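Local coordinates for D-alanyl-D-alanine carboxypeptidase DacB2 (Mycobacterium tuberculosis H37Rv, PDB 4RYE), which probably trims the terminal D-alanine from peptidoglycan stem peptides, and shows D,D-carboxypeptidase activity on synthetic pentapeptides in vitro as a serine peptidase of family S11, at residues 61-71 and 83-94. Numbering follows the deposited sequence.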
ATOM      1  N   LEU A  61      -8.988 -16.154  -2.993  1.00 20.66           N
ATOM      2  CA  LEU A  61      -8.934 -16.988  -1.791  1.00 21.71           C
ATOM      3  C   LEU A  61     -10.138 -16.774  -0.885  1.00 24.89           C
ATOM      4  O   LEU A  61     -10.572 -15.645  -0.687  1.00 29.76           O
ATOM      5  CB  LEU A  61      -7.650 -16.700  -1.007  1.00 17.17           C
ATOM      6  CG  LEU A  61      -6.297 -16.950  -1.681  1.00 26.58           C
ATOM      7  CD1 LEU A  61      -5.153 -16.451  -0.778  1.00 24.19           C
ATOM      8  CD2 LEU A  61      -6.096 -18.423  -2.053  1.00 23.23           C
ATOM      9  N   ASP A  62     -10.678 -17.861  -0.344  1.00 22.32           N
ATOM     10  CA  ASP A  62     -11.675 -17.772   0.724  1.00 27.05           C
ATOM     11  C   ASP A  62     -10.961 -17.277   1.987  1.00 25.55           C
ATOM     12  O   ASP A  62      -9.849 -17.720   2.278  1.00 24.88           O
ATOM     13  CB  ASP A  62     -12.307 -19.140   0.975  1.00 32.30           C
ATOM     14  CG  ASP A  62     -13.460 -19.087   1.971  1.00 43.21           C
ATOM     15  OD1 ASP A  62     -13.214 -18.850   3.178  1.00 35.75           O
ATOM     16  OD2 ASP A  62     -14.618 -19.305   1.548  1.00 51.57           O
ATOM     17  N   LEU A  63     -11.589 -16.369   2.735  1.00 20.77           N
ATOM     18  CA  LEU A  63     -10.929 -15.735   3.885  1.00 22.16           C
ATOM     19  C   LEU A  63     -10.668 -16.724   5.010  1.00 26.11           C
ATOM     20  O   LEU A  63      -9.776 -16.517   5.841  1.00 22.46           O
ATOM     21  CB  LEU A  63     -11.763 -14.566   4.419  1.00 22.53           C
ATOM     22  CG  LEU A  63     -11.811 -13.268   3.609  1.00 29.50           C
ATOM     23  CD1 LEU A  63     -12.794 -12.313   4.268  1.00 34.56           C
ATOM     24  CD2 LEU A  63     -10.428 -12.631   3.502  1.00 25.49           C
ATOM     25  N   ASN A  64     -11.450 -17.801   5.032  1.00 21.20           N
ATOM     26  CA  ASN A  64     -11.302 -18.825   6.056  1.00 22.33           C
ATOM     27  C   ASN A  64     -10.572 -20.073   5.563  1.00 23.96           C
ATOM     28  O   ASN A  64     -10.432 -21.045   6.299  1.00 26.07           O
ATOM     29  CB  ASN A  64     -12.675 -19.198   6.628  1.00 31.56           C
ATOM     30  CG  ASN A  64     -13.292 -18.065   7.432  1.00 35.18           C
ATOM     31  OD1 ASN A  64     -12.670 -17.532   8.356  1.00 38.50           O
ATOM     32  ND2 ASN A  64     -14.510 -17.678   7.071  1.00 33.37           N
ATOM     33  N   SER A  65     -10.116 -20.059   4.315  1.00 24.55           N
ATOM     34  CA  SER A  65      -9.328 -21.187   3.827  1.00 32.01           C
ATOM     35  C   SER A  65      -7.957 -21.128   4.501  1.00 32.14           C
ATOM     36  O   SER A  65      -7.472 -20.048   4.855  1.00 23.66           O
ATOM     37  CB  SER A  65      -9.213 -21.180   2.297  1.00 27.07           C
ATOM     38  OG  SER A  65      -8.555 -20.018   1.843  1.00 35.89           O
ATOM     39  N   THR A  66      -7.349 -22.286   4.718  1.00 27.29           N
ATOM     40  CA  THR A  66      -6.102 -22.333   5.464  1.00 23.12           C
ATOM     41  C   THR A  66      -4.943 -22.871   4.644  1.00 29.62           C
ATOM     42  O   THR A  66      -5.133 -23.446   3.569  1.00 27.14           O
ATOM     43  CB  THR A  66      -6.243 -23.182   6.742  1.00 29.63           C
ATOM     44  OG1 THR A  66      -6.550 -24.533   6.382  1.00 34.88           O
ATOM     45  CG2 THR A  66      -7.347 -22.627   7.639  1.00 25.22           C
ATOM     46  N   VAL A  67      -3.737 -22.676   5.163  1.00 23.11           N
ATOM     47  CA  VAL A  67      -2.544 -23.242   4.559  1.00 27.21           C
ATOM     48  C   VAL A  67      -1.623 -23.659   5.689  1.00 26.85           C
ATOM     49  O   VAL A  67      -1.645 -23.056   6.766  1.00 27.67           O
ATOM     50  CB  VAL A  67      -1.824 -22.218   3.640  1.00 24.69           C
ATOM     51  CG1 VAL A  67      -1.293 -21.043   4.449  1.00 23.96           C
ATOM     52  CG2 VAL A  67      -0.695 -22.884   2.844  1.00 28.38           C
ATOM     53  N   VAL A  68      -0.844 -24.707   5.456  1.00 27.46           N
ATOM     54  CA  VAL A  68       0.202 -25.107   6.378  1.00 26.65           C
ATOM     55  C   VAL A  68       1.495 -24.482   5.891  1.00 29.80           C
ATOM     56  O   VAL A  68       1.989 -24.826   4.818  1.00 26.61           O
ATOM     57  CB  VAL A  68       0.353 -26.636   6.422  1.00 28.41           C
ATOM     58  CG1 VAL A  68       1.601 -27.025   7.207  1.00 30.90           C
ATOM     59  CG2 VAL A  68      -0.888 -27.271   7.028  1.00 29.01           C
ATOM     60  N   ALA A  69       2.030 -23.542   6.658  1.00 25.94           N
ATOM     61  CA  ALA A  69       3.247 -22.860   6.246  1.00 25.82           C
ATOM     62  C   ALA A  69       4.416 -23.823   6.143  1.00 33.11           C
ATOM     63  O   ALA A  69       4.593 -24.704   6.993  1.00 28.79           O
ATOM     64  CB  ALA A  69       3.578 -21.758   7.210  1.00 27.06           C
ATOM     65  N   ASP A  70       5.226 -23.671   5.105  1.00 30.66           N
ATOM     66  CA  ASP A  70       6.443 -24.478   5.038  1.00 34.03           C
ATOM     67  C   ASP A  70       7.677 -23.628   5.331  1.00 30.57           C
ATOM     68  O   ASP A  70       7.568 -22.414   5.511  1.00 28.67           O
ATOM     69  CB  ASP A  70       6.554 -25.253   3.717  1.00 38.40           C
ATOM     70  CG  ASP A  70       6.464 -24.365   2.496  1.00 53.32           C
ATOM     71  OD1 ASP A  70       7.029 -23.249   2.515  1.00 57.65           O
ATOM     72  OD2 ASP A  70       5.830 -24.792   1.504  1.00 56.47           O
ATOM     73  N   VAL A  71       8.840 -24.270   5.401  1.00 32.26           N
ATOM     74  CA  VAL A  71      10.075 -23.582   5.771  1.00 35.13           C
ATOM     75  C   VAL A  71      10.382 -22.402   4.857  1.00 34.72           C
ATOM     76  O   VAL A  71      10.753 -21.324   5.335  1.00 36.24           O
ATOM     77  CB  VAL A  71      11.269 -24.562   5.835  1.00 37.41           C
ATOM     78  CG1 VAL A  71      12.582 -23.809   5.978  1.00 43.93           C
ATOM     79  CG2 VAL A  71      11.084 -25.503   6.998  1.00 36.18           C
ATOM     80  N   VAL A  83       5.012 -15.935  11.043  1.00 25.50           N
ATOM     81  CA  VAL A  83       4.646 -17.229  10.465  1.00 25.31           C
ATOM     82  C   VAL A  83       5.673 -18.298  10.856  1.00 28.77           C
ATOM     83  O   VAL A  83       6.883 -18.056  10.815  1.00 28.75           O
ATOM     84  CB  VAL A  83       4.556 -17.135   8.932  1.00 24.07           C
ATOM     85  CG1 VAL A  83       4.368 -18.517   8.301  1.00 24.30           C
ATOM     86  CG2 VAL A  83       3.437 -16.187   8.534  1.00 22.46           C
ATOM     87  N   LYS A  84       5.193 -19.470  11.261  1.00 28.61           N
ATOM     88  CA  LYS A  84       6.084 -20.554  11.668  1.00 32.24           C
ATOM     89  C   LYS A  84       5.789 -21.829  10.880  1.00 36.08           C
ATOM     90  O   LYS A  84       4.628 -22.147  10.627  1.00 28.52           O
ATOM     91  CB  LYS A  84       5.988 -20.791  13.181  1.00 35.49           C
ATOM     92  CG  LYS A  84       6.468 -19.593  13.995  1.00 38.40           C
ATOM     93  CD  LYS A  84       6.342 -19.821  15.485  1.00 44.32           C
ATOM     94  CE  LYS A  84       6.977 -18.666  16.261  1.00 52.63           C
ATOM     95  NZ  LYS A  84       7.425 -19.074  17.625  1.00 58.95           N
ATOM     96  N   PRO A  85       6.844 -22.560  10.473  1.00 32.99           N
ATOM     97  CA  PRO A  85       6.632 -23.716   9.589  1.00 34.96           C
ATOM     98  C   PRO A  85       5.883 -24.856  10.264  1.00 31.60           C
ATOM     99  O   PRO A  85       6.179 -25.189  11.412  1.00 32.88           O
ATOM    100  CB  PRO A  85       8.057 -24.159   9.240  1.00 34.60           C
ATOM    101  CG  PRO A  85       8.904 -23.660  10.381  1.00 36.53           C
ATOM    102  CD  PRO A  85       8.272 -22.343  10.769  1.00 37.12           C
ATOM    103  N   GLY A  86       4.923 -25.441   9.550  1.00 31.85           N
ATOM    104  CA  GLY A  86       4.127 -26.538  10.080  1.00 31.86           C
ATOM    105  C   GLY A  86       2.871 -26.052  10.777  1.00 30.87           C
ATOM    106  O   GLY A  86       2.009 -26.848  11.169  1.00 31.45           O
ATOM    107  N   ARG A  87       2.775 -24.734  10.942  1.00 29.65           N
ATOM    108  CA  ARG A  87       1.608 -24.130  11.564  1.00 34.47           C
ATOM    109  C   ARG A  87       0.571 -23.733  10.512  1.00 32.01           C
ATOM    110  O   ARG A  87       0.906 -23.378   9.373  1.00 27.24           O
ATOM    111  CB  ARG A  87       2.001 -22.912  12.418  1.00 31.38           C
ATOM    112  CG  ARG A  87       2.565 -23.255  13.809  1.00 35.28           C
ATOM    113  CD  ARG A  87       3.922 -23.970  13.741  1.00 38.45           C
ATOM    114  NE  ARG A  87       4.720 -23.780  14.951  1.00 40.06           N
ATOM    115  CZ  ARG A  87       6.025 -24.022  15.028  1.00 45.14           C
ATOM    116  NH1 ARG A  87       6.673 -24.466  13.961  1.00 41.65           N
ATOM    117  NH2 ARG A  87       6.685 -23.819  16.165  1.00 48.25           N
ATOM    118  N   SER A  88      -0.697 -23.796  10.903  1.00 29.44           N
ATOM    119  CA  SER A  88      -1.799 -23.464  10.009  1.00 30.74           C
ATOM    120  C   SER A  88      -2.224 -22.006  10.177  1.00 29.45           C
ATOM    121  O   SER A  88      -2.257 -21.492  11.296  1.00 25.61           O
ATOM    122  CB  SER A  88      -2.977 -24.394  10.303  1.00 39.31           C
ATOM    123  OG  SER A  88      -4.000 -24.227   9.348  1.00 44.47           O
ATOM    124  N   TYR A  89      -2.549 -21.338   9.070  1.00 24.14           N
ATOM    125  CA  TYR A  89      -2.998 -19.946   9.106  1.00 22.53           C
ATOM    126  C   TYR A  89      -4.143 -19.773   8.125  1.00 23.74           C
ATOM    127  O   TYR A  89      -4.178 -20.451   7.098  1.00 24.10           O
ATOM    128  CB  TYR A  89      -1.852 -18.997   8.714  1.00 21.79           C
ATOM    129  CG  TYR A  89      -0.648 -19.134   9.608  1.00 22.77           C
ATOM    130  CD1 TYR A  89       0.335 -20.078   9.337  1.00 24.45           C
ATOM    131  CD2 TYR A  89      -0.505 -18.340  10.737  1.00 23.10           C
ATOM    132  CE1 TYR A  89       1.433 -20.231  10.175  1.00 24.77           C
ATOM    133  CE2 TYR A  89       0.592 -18.490  11.591  1.00 26.50           C
ATOM    134  CZ  TYR A  89       1.555 -19.434  11.295  1.00 26.49           C
ATOM    135  OH  TYR A  89       2.642 -19.591  12.116  1.00 27.88           O
ATOM    136  N   THR A  90      -5.073 -18.870   8.425  1.00 21.58           N
ATOM    137  CA  THR A  90      -6.125 -18.538   7.465  1.00 21.44           C
ATOM    138  C   THR A  90      -5.666 -17.410   6.559  1.00 20.98           C
ATOM    139  O   THR A  90      -4.749 -16.645   6.901  1.00 18.93           O
ATOM    140  CB  THR A  90      -7.423 -18.088   8.150  1.00 22.24           C
ATOM    141  OG1 THR A  90      -7.183 -16.853   8.837  1.00 22.51           O
ATOM    142  CG2 THR A  90      -7.909 -19.132   9.136  1.00 22.47           C
ATOM    143  N   ALA A  91      -6.306 -17.299   5.399  1.00 19.54           N
ATOM    144  CA  ALA A  91      -6.054 -16.178   4.500  1.00 20.36           C
ATOM    145  C   ALA A  91      -6.275 -14.849   5.210  1.00 19.23           C
ATOM    146  O   ALA A  91      -5.530 -13.903   4.992  1.00 20.50           O
ATOM    147  CB  ALA A  91      -6.945 -16.273   3.268  1.00 17.43           C
ATOM    148  N   ARG A  92      -7.306 -14.774   6.051  1.00 20.82           N
ATOM    149  CA  ARG A  92      -7.603 -13.536   6.775  1.00 19.83           C
ATOM    150  C   ARG A  92      -6.445 -13.191   7.711  1.00 20.18           C
ATOM    151  O   ARG A  92      -5.970 -12.052   7.734  1.00 21.41           O
ATOM    152  CB  ARG A  92      -8.910 -13.659   7.572  1.00 20.72           C
ATOM    153  CG  ARG A  92      -9.227 -12.446   8.463  1.00 18.62           C
ATOM    154  CD  ARG A  92      -9.307 -11.181   7.619  1.00 22.99           C
ATOM    155  NE  ARG A  92      -9.501  -9.953   8.391  1.00 26.07           N
ATOM    156  CZ  ARG A  92     -10.684  -9.368   8.575  1.00 32.25           C
ATOM    157  NH1 ARG A  92     -11.787  -9.908   8.061  1.00 29.08           N
ATOM    158  NH2 ARG A  92     -10.770  -8.248   9.276  1.00 30.89           N
ATOM    159  N   GLN A  93      -5.983 -14.182   8.462  1.00 20.52           N
ATOM    160  CA  GLN A  93      -4.861 -13.984   9.372  1.00 21.24           C
ATOM    161  C   GLN A  93      -3.647 -13.494   8.599  1.00 24.70           C
ATOM    162  O   GLN A  93      -2.946 -12.595   9.051  1.00 18.47           O
ATOM    163  CB  GLN A  93      -4.527 -15.279  10.122  1.00 20.84           C
ATOM    164  CG  GLN A  93      -5.519 -15.640  11.222  1.00 21.28           C
ATOM    165  CD  GLN A  93      -5.412 -17.086  11.682  1.00 24.01           C
ATOM    166  OE1 GLN A  93      -4.793 -17.927  11.028  1.00 22.36           O
ATOM    167  NE2 GLN A  93      -6.019 -17.379  12.822  1.00 27.70           N
ATOM    168  N   LEU A  94      -3.403 -14.081   7.431  1.00 20.24           N
ATOM    169  CA  LEU A  94      -2.235 -13.703   6.643  1.00 22.89           C
ATOM    170  C   LEU A  94      -2.398 -12.301   6.068  1.00 19.84           C
ATOM    171  O   LEU A  94      -1.425 -11.542   6.000  1.00 17.84           O
ATOM    172  CB  LEU A  94      -1.934 -14.739   5.548  1.00 17.40           C
ATOM    173  CG  LEU A  94      -1.491 -16.136   6.017  1.00 21.38           C
ATOM    174  CD1 LEU A  94      -1.353 -17.122   4.848  1.00 18.66           C
ATOM    175  CD2 LEU A  94      -0.187 -16.042   6.780  1.00 19.31           C
TER
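With chi1 at 65°, Val67 sets CG1 between its own backbone N and carbonyl carbon, where it meets Leu94 CD1 at 3.9 Å, the two side chains crossing at about a right angle. Thr66 and Thr90 turn alike about chi1, each with CG2 beside its backbone N, and the two methyls touch on the other face of a small two-stranded antiparallel sheet, 66-68 against 88-90. This sheet stands apart from the main sheet of the serine beta-lactamase/penicillin-recognising fold, and strand 88-90 runs directly into helix 91-100. Val67 and Tyr89 form its hydrogen-bonded pair, N to O both ways at 3.0 Å. Backbone bonds continue beyond the strands: Ala69 N to Arg87 O, and from the first helical turn Ala91 N, nearly in line with the Ser65 C=O, to Ser65 O and Arg92 N to an in-plane lone pair of Leu63 O. Thr90 and Gln93 close a capping box at the start of the helix. On the Val67 face, Ala69 CB packs against Val83 CG1 and Tyr89 CE1, while Met113 of helix 104-113 touches Val67 and Phe182 meets the Tyr89 ring. Tyr89 OH accepts from Lys84 N at 2.7 Å, tying the ring to the type II turn 84-87. Gly86 has the positive phi (91°) of that turn, and its N meets Ala69 O at 2.7 Å, with the N-H pointing nearly straight (173°) at the oxygen.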